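Local atomic coordinates of xyloglucan-specific endo-beta-1,4-glucanase BoGH9A (Bacteroides ovatus, PDB entry 6DHT), a protein that hydrolyses internal beta-1,4-glucosidic linkages in the backbone of xyloglucan, releasing xyloglucan oligosaccharides. Residues 484-498 against 507-519. Sequence-based numbering, arbitrary orientation.
Sequences YVTGLGTKSPKHPHH and EDPIPGFLVGGPN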
loop_
_atom_site.group_PDB
_atom_site.type_symbol
_atom_site.label_atom_id
_atom_site.label_comp_id
_atom_site.label_asym_id
_atom_site.label_seq_id
_atom_site.Cartn_x
_atom_site.Cartn_y
_atom_site.Cartn_z
ATOM N N TYR A 484 2.270 8.284 -11.284
ATOM C CA TYR A 484 3.002 7.035 -11.077
ATOM C C TYR A 484 2.128 5.797 -10.835
ATOM O O TYR A 484 2.579 4.819 -10.274
ATOM C CB TYR A 484 3.998 7.193 -9.919
ATOM C CG TYR A 484 5.197 8.099 -10.162
ATOM C CD1 TYR A 484 6.262 7.659 -10.938
ATOM C CD2 TYR A 484 5.298 9.323 -9.549
ATOM C CE1 TYR A 484 7.377 8.437 -11.099
ATOM C CE2 TYR A 484 6.417 10.134 -9.707
ATOM C CZ TYR A 484 7.450 9.676 -10.496
ATOM O OH TYR A 484 8.586 10.465 -10.660
ATOM N N VAL A 485 0.892 5.840 -11.308
ATOM C CA VAL A 485 -0.041 4.734 -11.152
ATOM C C VAL A 485 -0.466 4.286 -12.547
ATOM O O VAL A 485 -0.966 5.093 -13.340
ATOM C CB VAL A 485 -1.295 5.160 -10.380
ATOM C CG1 VAL A 485 -2.214 3.960 -10.203
ATOM C CG2 VAL A 485 -0.927 5.698 -9.000
ATOM N N THR A 486 -0.300 3.012 -12.845
ATOM C CA THR A 486 -0.633 2.504 -14.176
ATOM C C THR A 486 -2.100 2.717 -14.511
ATOM O O THR A 486 -2.982 2.563 -13.660
ATOM C CB THR A 486 -0.288 1.006 -14.347
ATOM O OG1 THR A 486 -1.020 0.225 -13.408
ATOM C CG2 THR A 486 1.187 0.737 -14.123
ATOM N N GLY A 487 -2.373 3.090 -15.755
ATOM C CA GLY A 487 -3.739 3.184 -16.228
ATOM C C GLY A 487 -4.487 4.449 -15.865
ATOM O O GLY A 487 -5.648 4.593 -16.246
ATOM N N LEU A 488 -3.858 5.363 -15.142
ATOM C CA LEU A 488 -4.541 6.587 -14.722
ATOM C C LEU A 488 -3.747 7.833 -15.083
ATOM O O LEU A 488 -2.567 7.747 -15.372
ATOM C CB LEU A 488 -4.780 6.553 -13.231
ATOM C CG LEU A 488 -5.794 5.483 -12.809
ATOM C CD1 LEU A 488 -5.743 5.395 -11.342
ATOM C CD2 LEU A 488 -7.212 5.801 -13.272
ATOM N N GLY A 489 -4.401 8.992 -15.080
ATOM C CA GLY A 489 -3.726 10.241 -15.401
ATOM C C GLY A 489 -3.442 10.391 -16.872
ATOM O O GLY A 489 -3.977 9.664 -17.702
ATOM N N THR A 490 -2.581 11.354 -17.162
ATOM C CA THR A 490 -2.222 11.723 -18.524
ATOM C C THR A 490 -0.929 11.100 -18.992
ATOM O O THR A 490 -0.812 10.717 -20.157
ATOM C CB THR A 490 -2.094 13.253 -18.601
ATOM O OG1 THR A 490 -3.370 13.828 -18.361
ATOM C CG2 THR A 490 -1.620 13.676 -19.972
ATOM N N LYS A 491 0.069 11.065 -18.123
ATOM C CA LYS A 491 1.351 10.464 -18.455
ATOM C C LYS A 491 1.666 9.514 -17.317
ATOM O O LYS A 491 2.060 9.946 -16.238
ATOM C CB LYS A 491 2.426 11.538 -18.602
ATOM C CG LYS A 491 3.795 10.998 -18.868
ATOM C CD LYS A 491 4.789 12.130 -18.943
ATOM C CE LYS A 491 6.183 11.643 -18.880
ATOM N NZ LYS A 491 7.094 12.789 -18.614
ATOM N N SER A 492 1.443 8.234 -17.561
ATOM C CA SER A 492 1.592 7.216 -16.528
ATOM C C SER A 492 2.489 6.069 -17.035
ATOM O O SER A 492 2.772 5.985 -18.234
ATOM C CB SER A 492 0.224 6.684 -16.112
ATOM O OG SER A 492 -0.495 6.212 -17.248
ATOM N N PRO A 493 2.981 5.197 -16.159
ATOM C CA PRO A 493 3.901 4.147 -16.625
ATOM C C PRO A 493 3.238 3.165 -17.587
ATOM O O PRO A 493 2.188 2.600 -17.299
ATOM C CB PRO A 493 4.337 3.449 -15.340
ATOM C CG PRO A 493 3.981 4.426 -14.230
ATOM C CD PRO A 493 2.758 5.108 -14.703
ATOM N N LYS A 494 3.863 2.963 -18.744
ATOM C CA LYS A 494 3.360 2.022 -19.737
ATOM C C LYS A 494 4.186 0.725 -19.784
ATOM O O LYS A 494 3.799 -0.250 -20.458
ATOM C CB LYS A 494 3.412 2.710 -21.105
ATOM C CG LYS A 494 2.500 3.912 -21.250
ATOM C CD LYS A 494 1.032 3.502 -21.235
ATOM C CE LYS A 494 0.102 4.706 -21.153
ATOM N NZ LYS A 494 0.054 5.500 -22.406
ATOM N N HIS A 495 5.283 0.686 -19.024
ATOM C CA HIS A 495 6.241 -0.431 -19.076
ATOM C C HIS A 495 6.677 -0.929 -17.705
ATOM O O HIS A 495 7.853 -1.080 -17.435
ATOM C CB HIS A 495 7.468 0.012 -19.896
ATOM C CG HIS A 495 7.114 0.400 -21.292
ATOM N ND1 HIS A 495 6.775 -0.533 -22.251
ATOM C CD2 HIS A 495 6.950 1.611 -21.864
ATOM C CE1 HIS A 495 6.453 0.097 -23.368
ATOM N NE2 HIS A 495 6.572 1.397 -23.170
ATOM N N PRO A 496 5.720 -1.172 -16.802
ATOM C CA PRO A 496 6.131 -1.589 -15.464
ATOM C C PRO A 496 6.913 -2.888 -15.424
ATOM O O PRO A 496 6.723 -3.770 -16.259
ATOM C CB PRO A 496 4.785 -1.749 -14.718
ATOM C CG PRO A 496 3.812 -2.040 -15.823
ATOM C CD PRO A 496 4.259 -1.194 -16.969
ATOM N N HIS A 497 7.764 -3.007 -14.416
ATOM C CA HIS A 497 8.465 -4.224 -14.118
ATOM C C HIS A 497 7.479 -5.131 -13.422
ATOM O O HIS A 497 7.379 -5.150 -12.187
ATOM C CB HIS A 497 9.682 -3.910 -13.242
ATOM C CG HIS A 497 10.459 -5.116 -12.806
ATOM N ND1 HIS A 497 10.140 -5.848 -11.685
ATOM C CD2 HIS A 497 11.562 -5.709 -13.331
ATOM C CE1 HIS A 497 10.983 -6.858 -11.557
ATOM N NE2 HIS A 497 11.866 -6.787 -12.544
ATOM N N HIS A 498 6.736 -5.874 -14.232
ATOM C CA HIS A 498 5.585 -6.647 -13.752
ATOM C C HIS A 498 5.442 -7.816 -14.698
ATOM O O HIS A 498 5.059 -7.632 -15.853
ATOM C CB HIS A 498 4.335 -5.755 -13.834
ATOM C CG HIS A 498 3.103 -6.343 -13.224
ATOM N ND1 HIS A 498 1.831 -6.000 -13.650
ATOM C CD2 HIS A 498 2.933 -7.181 -12.177
ATOM C CE1 HIS A 498 0.940 -6.624 -12.898
ATOM N NE2 HIS A 498 1.580 -7.350 -12.000
ATOM N N GLU A 507 -0.786 -4.380 -24.933
ATOM C CA GLU A 507 0.138 -3.255 -24.883
ATOM C C GLU A 507 -0.020 -2.486 -23.561
ATOM O O GLU A 507 0.950 -2.264 -22.842
ATOM C CB GLU A 507 -0.083 -2.321 -26.080
ATOM C CG GLU A 507 0.775 -1.058 -26.048
ATOM C CD GLU A 507 0.625 -0.194 -27.290
ATOM O OE1 GLU A 507 0.104 -0.686 -28.311
ATOM O OE2 GLU A 507 1.029 0.986 -27.237
ATOM N N ASP A 508 -1.234 -2.079 -23.235
ATOM C CA ASP A 508 -1.418 -1.307 -22.018
ATOM C C ASP A 508 -1.178 -2.197 -20.802
ATOM O O ASP A 508 -1.597 -3.356 -20.764
ATOM C CB ASP A 508 -2.822 -0.727 -21.963
ATOM C CG ASP A 508 -3.009 0.427 -22.908
ATOM O OD1 ASP A 508 -1.997 1.035 -23.331
ATOM O OD2 ASP A 508 -4.176 0.716 -23.217
ATOM N N PRO A 509 -0.486 -1.652 -19.787
ATOM C CA PRO A 509 -0.285 -2.441 -18.569
ATOM C C PRO A 509 -1.585 -2.669 -17.789
ATOM O O PRO A 509 -2.564 -1.935 -17.956
ATOM C CB PRO A 509 0.647 -1.556 -17.745
ATOM C CG PRO A 509 0.329 -0.179 -18.172
ATOM C CD PRO A 509 0.077 -0.296 -19.658
ATOM N N ILE A 510 -1.582 -3.676 -16.920
ATOM C CA ILE A 510 -2.713 -3.891 -16.022
ATOM C C ILE A 510 -2.822 -2.612 -15.183
ATOM O O ILE A 510 -1.821 -2.106 -14.654
ATOM C CB ILE A 510 -2.520 -5.142 -15.162
ATOM C CG1 ILE A 510 -2.398 -6.373 -16.081
ATOM C CG2 ILE A 510 -3.710 -5.305 -14.183
ATOM C CD1 ILE A 510 -2.075 -7.676 -15.378
ATOM N N PRO A 511 -4.039 -2.062 -15.050
ATOM C CA PRO A 511 -4.184 -0.762 -14.384
ATOM C C PRO A 511 -4.219 -0.855 -12.851
ATOM O O PRO A 511 -4.489 -1.900 -12.277
ATOM C CB PRO A 511 -5.551 -0.258 -14.889
ATOM C CG PRO A 511 -6.324 -1.509 -15.120
ATOM C CD PRO A 511 -5.299 -2.510 -15.669
ATOM N N GLY A 512 -3.913 0.277 -12.219
ATOM C CA GLY A 512 -4.083 0.453 -10.782
ATOM C C GLY A 512 -2.849 0.270 -9.925
ATOM O O GLY A 512 -2.963 0.375 -8.700
ATOM N N PHE A 513 -1.683 0.004 -10.520
ATOM C CA PHE A 513 -0.469 -0.250 -9.756
ATOM C C PHE A 513 0.397 0.975 -9.571
ATOM O O PHE A 513 0.738 1.634 -10.535
ATOM C CB PHE A 513 0.374 -1.323 -10.448
ATOM C CG PHE A 513 -0.244 -2.695 -10.412
ATOM C CD1 PHE A 513 -1.161 -3.088 -11.357
ATOM C CD2 PHE A 513 0.105 -3.599 -9.427
ATOM C CE1 PHE A 513 -1.748 -4.385 -11.288
ATOM C CE2 PHE A 513 -0.455 -4.889 -9.360
ATOM C CZ PHE A 513 -1.367 -5.278 -10.307
ATOM N N LEU A 514 0.781 1.251 -8.325
ATOM C CA LEU A 514 1.747 2.279 -7.987
ATOM C C LEU A 514 3.150 1.734 -8.214
ATOM O O LEU A 514 3.548 0.741 -7.584
ATOM C CB LEU A 514 1.606 2.664 -6.512
ATOM C CG LEU A 514 2.588 3.737 -6.019
ATOM C CD1 LEU A 514 2.524 5.015 -6.816
ATOM C CD2 LEU A 514 2.271 4.026 -4.560
ATOM N N VAL A 515 3.903 2.362 -9.095
ATOM C CA VAL A 515 5.275 1.903 -9.282
ATOM C C VAL A 515 6.178 2.452 -8.175
ATOM O O VAL A 515 5.852 3.435 -7.519
ATOM C CB VAL A 515 5.835 2.260 -10.704
ATOM C CG1 VAL A 515 4.967 1.632 -11.772
ATOM C CG2 VAL A 515 5.923 3.762 -10.904
ATOM N N GLY A 516 7.328 1.825 -7.956
ATOM C CA GLY A 516 8.176 2.171 -6.824
ATOM C C GLY A 516 8.648 3.617 -6.805
ATOM O O GLY A 516 8.690 4.261 -5.760
ATOM N N GLY A 517 9.055 4.125 -7.967
ATOM C CA GLY A 517 9.407 5.521 -8.147
ATOM C C GLY A 517 10.890 5.778 -8.167
ATOM O O GLY A 517 11.695 4.845 -8.088
ATOM N N PRO A 518 11.239 7.062 -8.246
ATOM C CA PRO A 518 12.646 7.468 -8.395
ATOM C C PRO A 518 13.526 6.880 -7.319
ATOM O O PRO A 518 13.192 6.951 -6.151
ATOM C CB PRO A 518 12.594 8.993 -8.241
ATOM C CG PRO A 518 11.217 9.385 -8.567
ATOM C CD PRO A 518 10.327 8.213 -8.211
ATOM N N ASN A 519 14.690 6.381 -7.725
ATOM C CA ASN A 519 15.582 5.611 -6.869
ATOM C C ASN A 519 16.997 5.722 -7.433
ATOM O O ASN A 519 17.309 5.046 -8.393
ATOM C CB ASN A 519 15.130 4.146 -6.836
ATOM C CG ASN A 519 16.066 3.230 -6.047
ATOM O OD1 ASN A 519 15.996 2.000 -6.167
ATOM N ND2 ASN A 519 16.902 3.809 -5.206
HETATM O O HOH W 1 3.010 -0.615 -23.072
HETATM O O HOH W 2 -1.003 3.562 -24.026
HETATM O O HOH W 3 0.972 -2.894 -14.175
#
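V485 and L514 face each other in a single beta bridge, a non-hydrogen-bonded antiparallel pair flanked by the hydrogen bonds V515 N to Y484 O and T486 N to F513 O, with G512 N to T486 O a further one beyond it. T486 shows how one hydroxyl can tie two irregular loops. With chi1 at 61°, T486 OG1 lies between backbone N and carbonyl carbon, accepts from F513 N (3.0 Å) and donates to I510 O at 2.8 Å, in the carbonyl plane on a lone pair. The same oxygen lies at the edge of the F513 ring. H498 turns an edge to one face of that ring, planes at 50°, H498 CE1 3.7 Å from F513 CZ; H498 NE2 is hydrogen-bonded to Q118. A water bridges H498 ND1, weakly, and I510 O. P509 CB meets P496 CD at 3.7 Å. V515 lies between P493 and the Y484 ring, which also meets P518; Y484 OH hydrogen-bonds to T480. Beside the predicted active-site residue H497, hydrogen-bonded to the predicted proton donor E548, K494 N and H495 N hydrogen-bond to the carboxylate of D539, also a predicted active-site residue. F513 and V485 pack on helix 105-117, L514 on helix 439-458, while V515 and P493 touch N547 of helix 544-547.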